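Local coordinates for protein alcohol oxidase (Myceliophthora thermophila, PDB 6F74) that binds FAD and, as a VAO-type flavoprotein, probably uses the flavin to oxidise a substrate with molecular oxygen as the electron acceptor, at residues Arg31-Glu36 with Asp592-Arg597; Gly123-Tyr128 with Arg164-Gly169. All blocks are in the same frame, centred on the assembly; numbering follows the deposited sequence.

Contact 1: Arg31-Glu36 with Asp592-Arg597; sequences RCTPGE and DGPLCR. With NAG (2-acetamido-2-deoxy-beta-D-glucopyranose), chain E.
The two chain ends are tied together here: the N-terminal loop carrying Arg-31 lies against the C-terminal tail carrying Pro-594 and Leu-595. One backbone bond joins segments 31-36 and 592-597, from Arg-31 N to Leu-595 O (2.9 Å), with the donor almost in line with the carbonyl. The Arg-31 chain bends at chi2 (74°), and its stem and Leu-595 extend together. Arg-31 NE meets Leu-595 CD2 at 3.9 Å, so the leucine packs on the guanidinium stem. The guanidinium end bonds through NH2 to the backbone O of Asp-573. The Cys-30–Cys-596 disulfide reinforces the same junction, and strand 596-597 pairs with strand 587-588 beside it.

Further on, Thr-33 to Glu-36 form a type II beta turn, with Gly-35 at its positive-phi position. The Glu-36 side chain brings OE2 to Thr-33, where it accepts two bonds. Thr-33 N reaches Glu-36 OE2 at 3.0 Å, on the anti side of the carboxylate. Thr-33 OG1 reaches Glu-36 OE2 at 2.7 Å, from above the carboxylate plane. Pro-594 CG touches Thr-33 OG1 and Glu-36 OE2, each at 3.7 Å, while Pro-594 CB lies 3.3 Å from Arg-31 O. Asp-592 OD2 packs 3.4 Å from NAG C3, beside a protein-attached glycan.

Contact 2: Gly123-Tyr128 with Arg164-Gly169; sequences GSLPYY and RSDGYG. With FAD (flavin-adenine dinucleotide), chain I.
A water bridges the two loops, held by three backbone groups. It donates to Gly-123 O and to Leu-125 O (2.5 Å), and accepts from Gly-169 N (3.1 Å). Tyr-168 turns its ring edge to the first of these carbonyls, with Tyr-168 CD1 3.2 Å from Gly-123 O. Its CG stands anti to the backbone N (chi1 175°), which swings the ring alongside Gly-123. Gly-167 N makes a short but weak hydrogen bond to Ser-124 O (2.7 Å), bent to 123° at the hydrogen. Tyr-168 N is also near, but its angle is too poor for a bond. Asp-166 CB packs against Ser-124 O at 3.5 Å.

These loops lead into neighbouring parallel strands, 128-131 and 171-174, of the FAD-binding domain of the VAO family. The Leu-125 and Asp-166 side chains extend together, and Leu-125 CD2 lies 3.8 Å from both Asp-166 OD1 and OD2. OD1 also forms a salt bridge with Arg-98 NE. Pro-126 packs more loosely over the Asp-166 to Gly-167 backbone.

At its start, the segment 164-169 meets the cofactor. Ser-165 OG donates to FAD O1A of the adenosine-side phosphate (2.6 Å). FAD O3B, a hydroxyl of the adenosine ribose, donates to Arg-164 O (2.8 Å). The Arg-164 guanidinium faces FAD O4' with its edge, and NH2 forms a salt bridge with Asp-160.

The centres of contacts 1 and 2 lie 11 Å apart. Both segments of contact 2 fall between those of contact 1 in sequence: the order is 31-36, 123-128, 164-169, 592-597. The two contacts touch directly. Pro-34 packs on Tyr-127 and Gly-169, and Gly-593 O lies 3.2 Å from Tyr-168 CD2. The chain ends therefore lie against the loops entering strands 128-131 and 171-174 of the four-stranded mixed sheet. Segment 164-169 starts at FAD and runs outward to meet contact 1, so the joined termini lie on the outer side of part of the cofactor-binding domain.

Contact 1: Arg31-Glu36 with Asp592-Arg597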
ATOM      1  N   ARG A  31       4.255  -5.499  26.691  1.00 20.08           N
ATOM      2  CA  ARG A  31       5.012  -4.273  26.628  1.00 19.76           C
ATOM      3  C   ARG A  31       4.443  -3.232  27.608  1.00 19.76           C
ATOM      4  O   ARG A  31       3.224  -3.204  27.886  1.00 19.91           O
ATOM      5  CB  ARG A  31       5.012  -3.707  25.193  1.00 19.40           C
ATOM      6  CG  ARG A  31       5.950  -4.437  24.213  1.00 19.39           C
ATOM      7  CD  ARG A  31       5.456  -5.793  23.773  1.00 19.64           C
ATOM      8  NE  ARG A  31       6.216  -6.303  22.607  1.00 19.62           N
ATOM      9  CZ  ARG A  31       7.012  -7.377  22.574  1.00 19.94           C
ATOM     10  NH1 ARG A  31       7.223  -8.146  23.628  1.00 20.32           N
ATOM     11  NH2 ARG A  31       7.612  -7.690  21.434  1.00 19.95           N
ATOM     12  N   CYS A  32       5.345  -2.409  28.122  1.00 19.67           N
ATOM     13  CA  CYS A  32       5.015  -1.292  29.006  1.00 19.70           C
ATOM     14  C   CYS A  32       4.422  -0.102  28.234  1.00 19.44           C
ATOM     15  O   CYS A  32       4.886   0.232  27.156  1.00 19.18           O
ATOM     16  CB  CYS A  32       6.274  -0.838  29.756  1.00 19.73           C
ATOM     17  SG  CYS A  32       5.948   0.246  31.125  1.00 19.92           S
ATOM     18  N   THR A  33       3.416   0.549  28.828  1.00 19.59           N
ATOM     19  CA  THR A  33       2.707   1.661  28.204  1.00 19.45           C
ATOM     20  C   THR A  33       2.680   2.873  29.111  1.00 19.60           C
ATOM     21  O   THR A  33       2.995   2.758  30.277  1.00 19.83           O
ATOM     22  CB  THR A  33       1.268   1.234  27.825  1.00 19.58           C
ATOM     23  OG1 THR A  33       0.574   0.761  28.985  1.00 19.99           O
ATOM     24  CG2 THR A  33       1.336   0.110  26.783  1.00 19.44           C
ATOM     25  N   PRO A  34       2.370   4.061  28.578  1.00 19.52           N
ATOM     26  CA  PRO A  34       2.347   5.289  29.404  1.00 19.73           C
ATOM     27  C   PRO A  34       1.436   5.194  30.615  1.00 20.15           C
ATOM     28  O   PRO A  34       0.381   4.554  30.549  1.00 20.30           O
ATOM     29  CB  PRO A  34       1.814   6.340  28.439  1.00 19.65           C
ATOM     30  CG  PRO A  34       2.333   5.900  27.139  1.00 19.29           C
ATOM     31  CD  PRO A  34       2.203   4.403  27.157  1.00 19.25           C
ATOM     32  N   GLY A  35       1.859   5.797  31.711  1.00 20.38           N
ATOM     33  CA  GLY A  35       1.075   5.803  32.942  1.00 20.85           C
ATOM     34  C   GLY A  35       1.375   4.618  33.837  1.00 21.00           C
ATOM     35  O   GLY A  35       1.053   4.644  35.017  1.00 21.41           O
ATOM     36  N   GLU A  36       1.989   3.566  33.302  1.00 20.73           N
ATOM     37  CA  GLU A  36       2.306   2.422  34.139  1.00 20.94           C
ATOM     38  C   GLU A  36       3.548   2.717  34.976  1.00 20.96           C
ATOM     39  O   GLU A  36       4.336   3.616  34.655  1.00 20.74           O
ATOM     40  CB  GLU A  36       2.499   1.179  33.288  1.00 20.74           C
ATOM     41  CG  GLU A  36       1.279   0.793  32.471  1.00 20.75           C
ATOM     42  CD  GLU A  36       1.357  -0.645  32.002  1.00 20.76           C
ATOM     43  OE1 GLU A  36       1.085  -1.566  32.819  1.00 21.15           O
ATOM     44  OE2 GLU A  36       1.729  -0.859  30.833  1.00 20.42           O
ATOM     45  N   ASP A 592      -6.189   0.199  22.934  1.00 20.19           N
ATOM     46  CA  ASP A 592      -6.149   1.026  24.121  1.00 20.40           C
ATOM     47  C   ASP A 592      -5.483   0.378  25.346  1.00 20.55           C
ATOM     48  O   ASP A 592      -5.704   0.811  26.490  1.00 20.88           O
ATOM     49  CB  ASP A 592      -7.602   1.473  24.459  1.00 20.92           C
ATOM     50  CG  ASP A 592      -8.558   0.310  24.701  1.00 21.41           C
ATOM     51  OD1 ASP A 592      -8.202  -0.876  24.488  1.00 21.34           O
ATOM     52  OD2 ASP A 592      -9.719   0.615  25.062  1.00 21.93           O
ATOM     53  N   GLY A 593      -4.664  -0.634  25.119  1.00 20.36           N
ATOM     54  CA  GLY A 593      -3.898  -1.261  26.201  1.00 20.49           C
ATOM     55  C   GLY A 593      -2.615  -1.887  25.721  1.00 20.15           C
ATOM     56  O   GLY A 593      -2.325  -1.821  24.537  1.00 19.81           O
ATOM     57  N   PRO A 594      -1.817  -2.462  26.645  1.00 20.28           N
ATOM     58  CA  PRO A 594      -0.543  -3.100  26.281  1.00 20.06           C
ATOM     59  C   PRO A 594      -0.700  -4.215  25.252  1.00 20.07           C
ATOM     60  O   PRO A 594      -1.711  -4.928  25.232  1.00 20.41           O
ATOM     61  CB  PRO A 594      -0.056  -3.687  27.603  1.00 20.38           C
ATOM     62  CG  PRO A 594      -0.560  -2.691  28.619  1.00 20.54           C
ATOM     63  CD  PRO A 594      -1.938  -2.319  28.109  1.00 20.64           C
ATOM     64  N   LEU A 595       0.276  -4.275  24.341  1.00 19.75           N
ATOM     65  CA  LEU A 595       0.490  -5.381  23.443  1.00 19.80           C
ATOM     66  C   LEU A 595       1.064  -6.511  24.263  1.00 20.16           C
ATOM     67  O   LEU A 595       1.999  -6.284  25.042  1.00 20.15           O
ATOM     68  CB  LEU A 595       1.470  -4.963  22.333  1.00 19.40           C
ATOM     69  CG  LEU A 595       2.013  -6.028  21.380  1.00 19.47           C
ATOM     70  CD1 LEU A 595       0.852  -6.663  20.613  1.00 19.61           C
ATOM     71  CD2 LEU A 595       3.088  -5.460  20.450  1.00 19.15           C
ATOM     72  N   CYS A 596       0.508  -7.713  24.119  1.00 20.55           N
ATOM     73  CA  CYS A 596       0.949  -8.867  24.908  1.00 21.01           C
ATOM     74  C   CYS A 596       1.181 -10.100  24.073  1.00 21.25           C
ATOM     75  O   CYS A 596       0.485 -10.325  23.092  1.00 21.23           O
ATOM     76  CB  CYS A 596      -0.077  -9.223  26.007  1.00 21.51           C
ATOM     77  SG  CYS A 596      -0.474  -7.913  27.144  1.00 21.41           S
ATOM     78  N   ARG A 597       2.162 -10.905  24.488  1.00 21.53           N
ATOM     79  CA  ARG A 597       2.344 -12.251  23.959  1.00 21.95           C
ATOM     80  C   ARG A 597       1.247 -13.143  24.507  1.00 22.55           C
ATOM     81  O   ARG A 597       0.923 -13.059  25.677  1.00 22.79           O
ATOM     82  CB  ARG A 597       3.719 -12.783  24.350  1.00 22.16           C
ATOM     83  CG  ARG A 597       4.239 -13.907  23.454  1.00 22.50           C
ATOM     84  CD  ARG A 597       5.795 -13.998  23.397  1.00 22.52           C
ATOM     85  NE  ARG A 597       6.420 -13.312  24.539  1.00 22.39           N
ATOM     86  CZ  ARG A 597       6.969 -13.911  25.605  1.00 22.84           C
ATOM     87  NH1 ARG A 597       7.075 -15.277  25.708  1.00 23.52           N
ATOM     88  NH2 ARG A 597       7.444 -13.144  26.612  1.00 22.67           N
TER
HETATM   89  C1  NAG E   2     -12.189   0.723  22.379  1.00 18.62           C
HETATM   90  C2  NAG E   2     -13.179   1.016  23.503  1.00 19.80           C
HETATM   91  C3  NAG E   2     -13.047   0.000  24.638  1.00 20.05           C
HETATM   92  C4  NAG E   2     -13.202  -1.408  24.106  1.00 20.78           C
HETATM   93  C5  NAG E   2     -12.159  -1.638  23.011  1.00 20.78           C
HETATM   94  C6  NAG E   2     -12.345  -3.022  22.409  1.00 21.54           C
HETATM   95  C7  NAG E   2     -13.721   3.420  23.678  1.00 20.96           C
HETATM   96  C8  NAG E   2     -13.378   4.728  24.330  1.00 21.04           C
HETATM   97  N2  NAG E   2     -12.983   2.363  24.020  1.00 20.67           N
HETATM   98  O3  NAG E   2     -14.032   0.245  25.637  1.00 21.32           O
HETATM   99  O4  NAG E   2     -13.066  -2.366  25.168  1.00 21.29           O
HETATM  100  O5  NAG E   2     -12.266  -0.647  21.970  1.00 19.73           O
HETATM  101  O6  NAG E   2     -11.347  -3.248  21.404  1.00 23.57           O
HETATM  102  O7  NAG E   2     -14.613   3.342  22.864  1.00 22.76           O

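Contact 2: Gly123-Tyr128 with Arg164-Gly169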
ATOM      1  N   GLY A 123      -5.085   7.566  20.795  1.00 19.55           N
ATOM      2  CA  GLY A 123      -5.552   6.259  20.378  1.00 19.46           C
ATOM      3  C   GLY A 123      -4.403   5.281  20.292  1.00 19.11           C
ATOM      4  O   GLY A 123      -3.609   5.124  21.241  1.00 19.10           O
ATOM      5  N   SER A 124      -4.325   4.622  19.148  1.00 18.86           N
ATOM      6  CA  SER A 124      -3.331   3.633  18.870  1.00 18.60           C
ATOM      7  C   SER A 124      -2.114   4.220  18.142  1.00 18.30           C
ATOM      8  O   SER A 124      -1.270   3.475  17.649  1.00 18.11           O
ATOM      9  CB  SER A 124      -3.962   2.520  18.048  1.00 18.60           C
ATOM     10  OG  SER A 124      -4.531   3.023  16.843  1.00 18.53           O
ATOM     11  N   LEU A 125      -2.009   5.535  18.066  1.00 18.33           N
ATOM     12  CA  LEU A 125      -0.835   6.147  17.476  1.00 18.15           C
ATOM     13  C   LEU A 125       0.260   6.180  18.516  1.00 18.16           C
ATOM     14  O   LEU A 125      -0.047   6.317  19.687  1.00 18.35           O
ATOM     15  CB  LEU A 125      -1.145   7.563  16.975  1.00 18.27           C
ATOM     16  CG  LEU A 125      -2.160   7.692  15.839  1.00 18.28           C
ATOM     17  CD1 LEU A 125      -2.389   9.140  15.492  1.00 18.48           C
ATOM     18  CD2 LEU A 125      -1.697   6.974  14.600  1.00 18.03           C
ATOM     19  N   PRO A 126       1.538   6.063  18.097  1.00 18.02           N
ATOM     20  CA  PRO A 126       2.681   6.136  19.006  1.00 18.06           C
ATOM     21  C   PRO A 126       2.726   7.396  19.856  1.00 18.27           C
ATOM     22  O   PRO A 126       2.367   8.484  19.400  1.00 18.37           O
ATOM     23  CB  PRO A 126       3.899   6.125  18.056  1.00 17.96           C
ATOM     24  CG  PRO A 126       3.414   5.424  16.860  1.00 17.82           C
ATOM     25  CD  PRO A 126       1.974   5.827  16.705  1.00 17.85           C
ATOM     26  N   TYR A 127       3.195   7.216  21.089  1.00 18.37           N
ATOM     27  CA  TYR A 127       3.248   8.258  22.115  1.00 18.62           C
ATOM     28  C   TYR A 127       4.544   9.080  22.035  1.00 18.68           C
ATOM     29  O   TYR A 127       4.557  10.282  22.326  1.00 18.92           O
ATOM     30  CB  TYR A 127       3.058   7.573  23.465  1.00 18.73           C
ATOM     31  CG  TYR A 127       2.840   8.470  24.668  1.00 19.04           C
ATOM     32  CD1 TYR A 127       1.559   8.938  25.014  1.00 19.29           C
ATOM     33  CD2 TYR A 127       3.901   8.808  25.487  1.00 19.15           C
ATOM     34  CE1 TYR A 127       1.359   9.714  26.124  1.00 19.64           C
ATOM     35  CE2 TYR A 127       3.716   9.618  26.593  1.00 19.47           C
ATOM     36  CZ  TYR A 127       2.450  10.047  26.925  1.00 19.72           C
ATOM     37  OH  TYR A 127       2.342  10.840  28.039  1.00 20.09           O
ATOM     38  N   TYR A 128       5.638   8.448  21.647  1.00 18.55           N
ATOM     39  CA  TYR A 128       6.882   9.164  21.335  1.00 18.67           C
ATOM     40  C   TYR A 128       7.359   8.741  19.971  1.00 18.53           C
ATOM     41  O   TYR A 128       7.094   7.616  19.551  1.00 18.34           O
ATOM     42  CB  TYR A 128       7.994   8.841  22.351  1.00 18.78           C
ATOM     43  CG  TYR A 128       7.917   9.580  23.664  1.00 19.02           C
ATOM     44  CD1 TYR A 128       8.343  10.901  23.769  1.00 19.29           C
ATOM     45  CD2 TYR A 128       7.452   8.955  24.800  1.00 19.03           C
ATOM     46  CE1 TYR A 128       8.315  11.575  24.995  1.00 19.56           C
ATOM     47  CE2 TYR A 128       7.403   9.599  26.013  1.00 19.29           C
ATOM     48  CZ  TYR A 128       7.826  10.922  26.118  1.00 19.55           C
ATOM     49  OH  TYR A 128       7.750  11.559  27.340  1.00 19.85           O
ATOM     50  N   ARG A 164      -0.218  -0.859  10.398  1.00 17.66           N
ATOM     51  CA  ARG A 164       1.053  -1.605  10.586  1.00 17.73           C
ATOM     52  C   ARG A 164       2.239  -0.714  10.949  1.00 17.65           C
ATOM     53  O   ARG A 164       3.281  -1.210  11.364  1.00 17.75           O
ATOM     54  CB  ARG A 164       1.392  -2.456   9.360  1.00 17.82           C
ATOM     55  CG  ARG A 164       0.324  -3.498   9.035  1.00 17.97           C
ATOM     56  CD  ARG A 164       0.623  -4.340   7.805  1.00 18.11           C
ATOM     57  NE  ARG A 164       0.868  -3.457   6.680  1.00 17.97           N
ATOM     58  CZ  ARG A 164       1.426  -3.802   5.525  1.00 18.07           C
ATOM     59  NH1 ARG A 164       1.768  -5.054   5.255  1.00 18.34           N
ATOM     60  NH2 ARG A 164       1.622  -2.857   4.620  1.00 17.97           N
ATOM     61  N   SER A 165       2.078   0.598  10.774  1.00 17.54           N
ATOM     62  CA  SER A 165       2.985   1.599  11.361  1.00 17.53           C
ATOM     63  C   SER A 165       2.359   2.376  12.548  1.00 17.52           C
ATOM     64  O   SER A 165       2.696   3.548  12.781  1.00 17.53           O
ATOM     65  CB  SER A 165       3.472   2.550  10.262  1.00 17.52           C
ATOM     66  OG  SER A 165       2.423   3.207   9.573  1.00 17.47           O
ATOM     67  N   ASP A 166       1.434   1.741  13.271  1.00 17.57           N
ATOM     68  CA  ASP A 166       0.802   2.312  14.490  1.00 17.64           C
ATOM     69  C   ASP A 166       1.157   1.438  15.712  1.00 17.75           C
ATOM     70  O   ASP A 166       1.700   0.353  15.581  1.00 17.79           O
ATOM     71  CB  ASP A 166      -0.738   2.390  14.341  1.00 17.72           C
ATOM     72  CG  ASP A 166      -1.201   3.385  13.269  1.00 17.67           C
ATOM     73  OD1 ASP A 166      -0.351   3.996  12.604  1.00 17.58           O
ATOM     74  OD2 ASP A 166      -2.428   3.578  13.047  1.00 17.78           O
ATOM     75  N   GLY A 167       0.816   1.899  16.896  1.00 17.86           N
ATOM     76  CA  GLY A 167       0.804   1.014  18.063  1.00 18.02           C
ATOM     77  C   GLY A 167       0.578   1.779  19.332  1.00 18.15           C
ATOM     78  O   GLY A 167       1.382   2.637  19.652  1.00 18.10           O
ATOM     79  N   TYR A 168      -0.518   1.478  20.029  1.00 18.38           N
ATOM     80  CA  TYR A 168      -0.824   2.085  21.336  1.00 18.60           C
ATOM     81  C   TYR A 168       0.377   2.061  22.265  1.00 18.59           C
ATOM     82  O   TYR A 168       0.997   1.002  22.450  1.00 18.61           O
ATOM     83  CB  TYR A 168      -2.040   1.390  22.047  1.00 18.95           C
ATOM     84  CG  TYR A 168      -2.298   1.925  23.441  1.00 19.24           C
ATOM     85  CD1 TYR A 168      -3.078   3.057  23.638  1.00 19.41           C
ATOM     86  CD2 TYR A 168      -1.726   1.343  24.548  1.00 19.38           C
ATOM     87  CE1 TYR A 168      -3.309   3.577  24.907  1.00 19.73           C
ATOM     88  CE2 TYR A 168      -1.960   1.845  25.856  1.00 19.68           C
ATOM     89  CZ  TYR A 168      -2.753   2.952  26.014  1.00 19.86           C
ATOM     90  OH  TYR A 168      -2.977   3.483  27.249  1.00 20.21           O
ATOM     91  N   GLY A 169       0.687   3.214  22.835  1.00 18.62           N
ATOM     92  CA  GLY A 169       1.720   3.334  23.847  1.00 18.68           C
ATOM     93  C   GLY A 169       3.140   3.062  23.316  1.00 18.49           C
ATOM     94  O   GLY A 169       4.012   2.668  24.079  1.00 18.56           O
TER
HETATM   95  PA  FAD I 601       4.579   3.104   6.411  1.00 15.73           P
HETATM   96  O1A FAD I 601       3.215   3.352   7.050  1.00 16.33           O
HETATM   97  O2A FAD I 601       5.672   4.056   6.783  1.00 14.61           O
HETATM   98  O5B FAD I 601       4.995   1.623   6.765  1.00 13.82           O
HETATM   99  C5B FAD I 601       4.230   0.557   6.275  1.00 13.38           C
HETATM  100  C4B FAD I 601       4.649  -0.717   6.987  1.00 12.87           C
HETATM  101  O4B FAD I 601       5.999  -0.962   6.629  1.00 12.82           O
HETATM  102  C3B FAD I 601       4.632  -0.677   8.494  1.00 12.31           C
HETATM  103  O3B FAD I 601       4.412  -2.017   8.952  1.00 12.69           O
HETATM  104  C2B FAD I 601       6.042  -0.301   8.877  1.00 12.77           C
HETATM  105  O2B FAD I 601       6.505  -0.850  10.117  1.00 12.30           O
HETATM  106  C1B FAD I 601       6.842  -0.936   7.771  1.00 12.89           C
HETATM  107  N9A FAD I 601       8.083  -0.252   7.394  1.00 13.21           N
HETATM  108  C8A FAD I 601       8.190   0.931   6.772  1.00 14.09           C
HETATM  109  N7A FAD I 601       9.481   1.238   6.543  1.00 14.08           N
HETATM  110  C5A FAD I 601      10.204   0.229   7.018  1.00 13.77           C
HETATM  111  C6A FAD I 601      11.638  -0.058   7.070  1.00 13.93           C
HETATM  112  N6A FAD I 601      12.475   0.863   6.540  1.00 14.13           N
HETATM  113  N1A FAD I 601      12.025  -1.219   7.659  1.00 13.83           N
HETATM  114  C2A FAD I 601      11.119  -2.091   8.172  1.00 14.21           C
HETATM  115  N3A FAD I 601       9.775  -1.896   8.135  1.00 13.99           N
HETATM  116  C4A FAD I 601       9.286  -0.762   7.570  1.00 13.66           C
HETATM  117  N1  FAD I 601       0.690   0.760  -3.077  1.00 11.40           N
HETATM  118  C2  FAD I 601       0.850   0.272  -4.328  1.00 11.65           C
HETATM  119  O2  FAD I 601       1.189  -0.931  -4.468  1.00 12.31           O
HETATM  120  N3  FAD I 601       0.684   1.039  -5.423  1.00 11.81           N
HETATM  121  C4  FAD I 601       0.315   2.330  -5.351  1.00 12.03           C
HETATM  122  O4  FAD I 601       0.144   3.034  -6.368  1.00 13.38           O
HETATM  123  C4X FAD I 601       0.101   2.937  -4.020  1.00 11.93           C
HETATM  124  N5  FAD I 601      -0.279   4.224  -3.885  1.00 11.39           N
HETATM  125  C5X FAD I 601      -0.459   4.755  -2.651  1.00 10.96           C
HETATM  126  C6  FAD I 601      -0.833   6.093  -2.529  1.00  9.80           C
HETATM  127  C7  FAD I 601      -1.011   6.688  -1.293  1.00  8.66           C
HETATM  128  C7M FAD I 601      -1.438   8.134  -1.344  1.00  8.75           C
HETATM  129  C8  FAD I 601      -0.784   5.889  -0.055  1.00  7.38           C
HETATM  130  C8M FAD I 601      -0.911   6.477   1.344  1.00  4.60           C
HETATM  131  C9  FAD I 601      -0.435   4.548  -0.171  1.00  9.18           C
HETATM  132  C9A FAD I 601      -0.249   3.932  -1.421  1.00 10.70           C
HETATM  133  N10 FAD I 601       0.140   2.573  -1.578  1.00 12.01           N
HETATM  134  C10 FAD I 601       0.314   2.051  -2.866  1.00 11.68           C
HETATM  135  C1' FAD I 601       0.288   1.644  -0.433  1.00 13.09           C
HETATM  136  C2' FAD I 601       1.643   1.361   0.125  1.00 14.05           C
HETATM  137  O2' FAD I 601       2.239   0.361  -0.700  1.00 13.99           O
HETATM  138  C3' FAD I 601       1.499   0.792   1.541  1.00 15.12           C
HETATM  139  O3' FAD I 601       0.664   1.626   2.363  1.00 16.26           O
HETATM  140  C4' FAD I 601       2.852   0.592   2.211  1.00 15.51           C
HETATM  141  O4' FAD I 601       2.661   0.050   3.521  1.00 16.74           O
HETATM  142  C5' FAD I 601       3.633   1.896   2.281  1.00 15.36           C
HETATM  143  O5' FAD I 601       4.891   1.686   2.897  1.00 15.25           O
HETATM  144  P   FAD I 601       5.456   2.959   3.649  1.00 15.53           P
HETATM  145  O1P FAD I 601       5.370   4.162   2.752  1.00 15.56           O
HETATM  146  O2P FAD I 601       6.771   2.552   4.227  1.00 17.65           O
HETATM  147  O3P FAD I 601       4.335   3.112   4.807  1.00 15.91           O
HETATM  148  O   HOH W   1      -1.124   5.496  21.746  1.00 16.82           O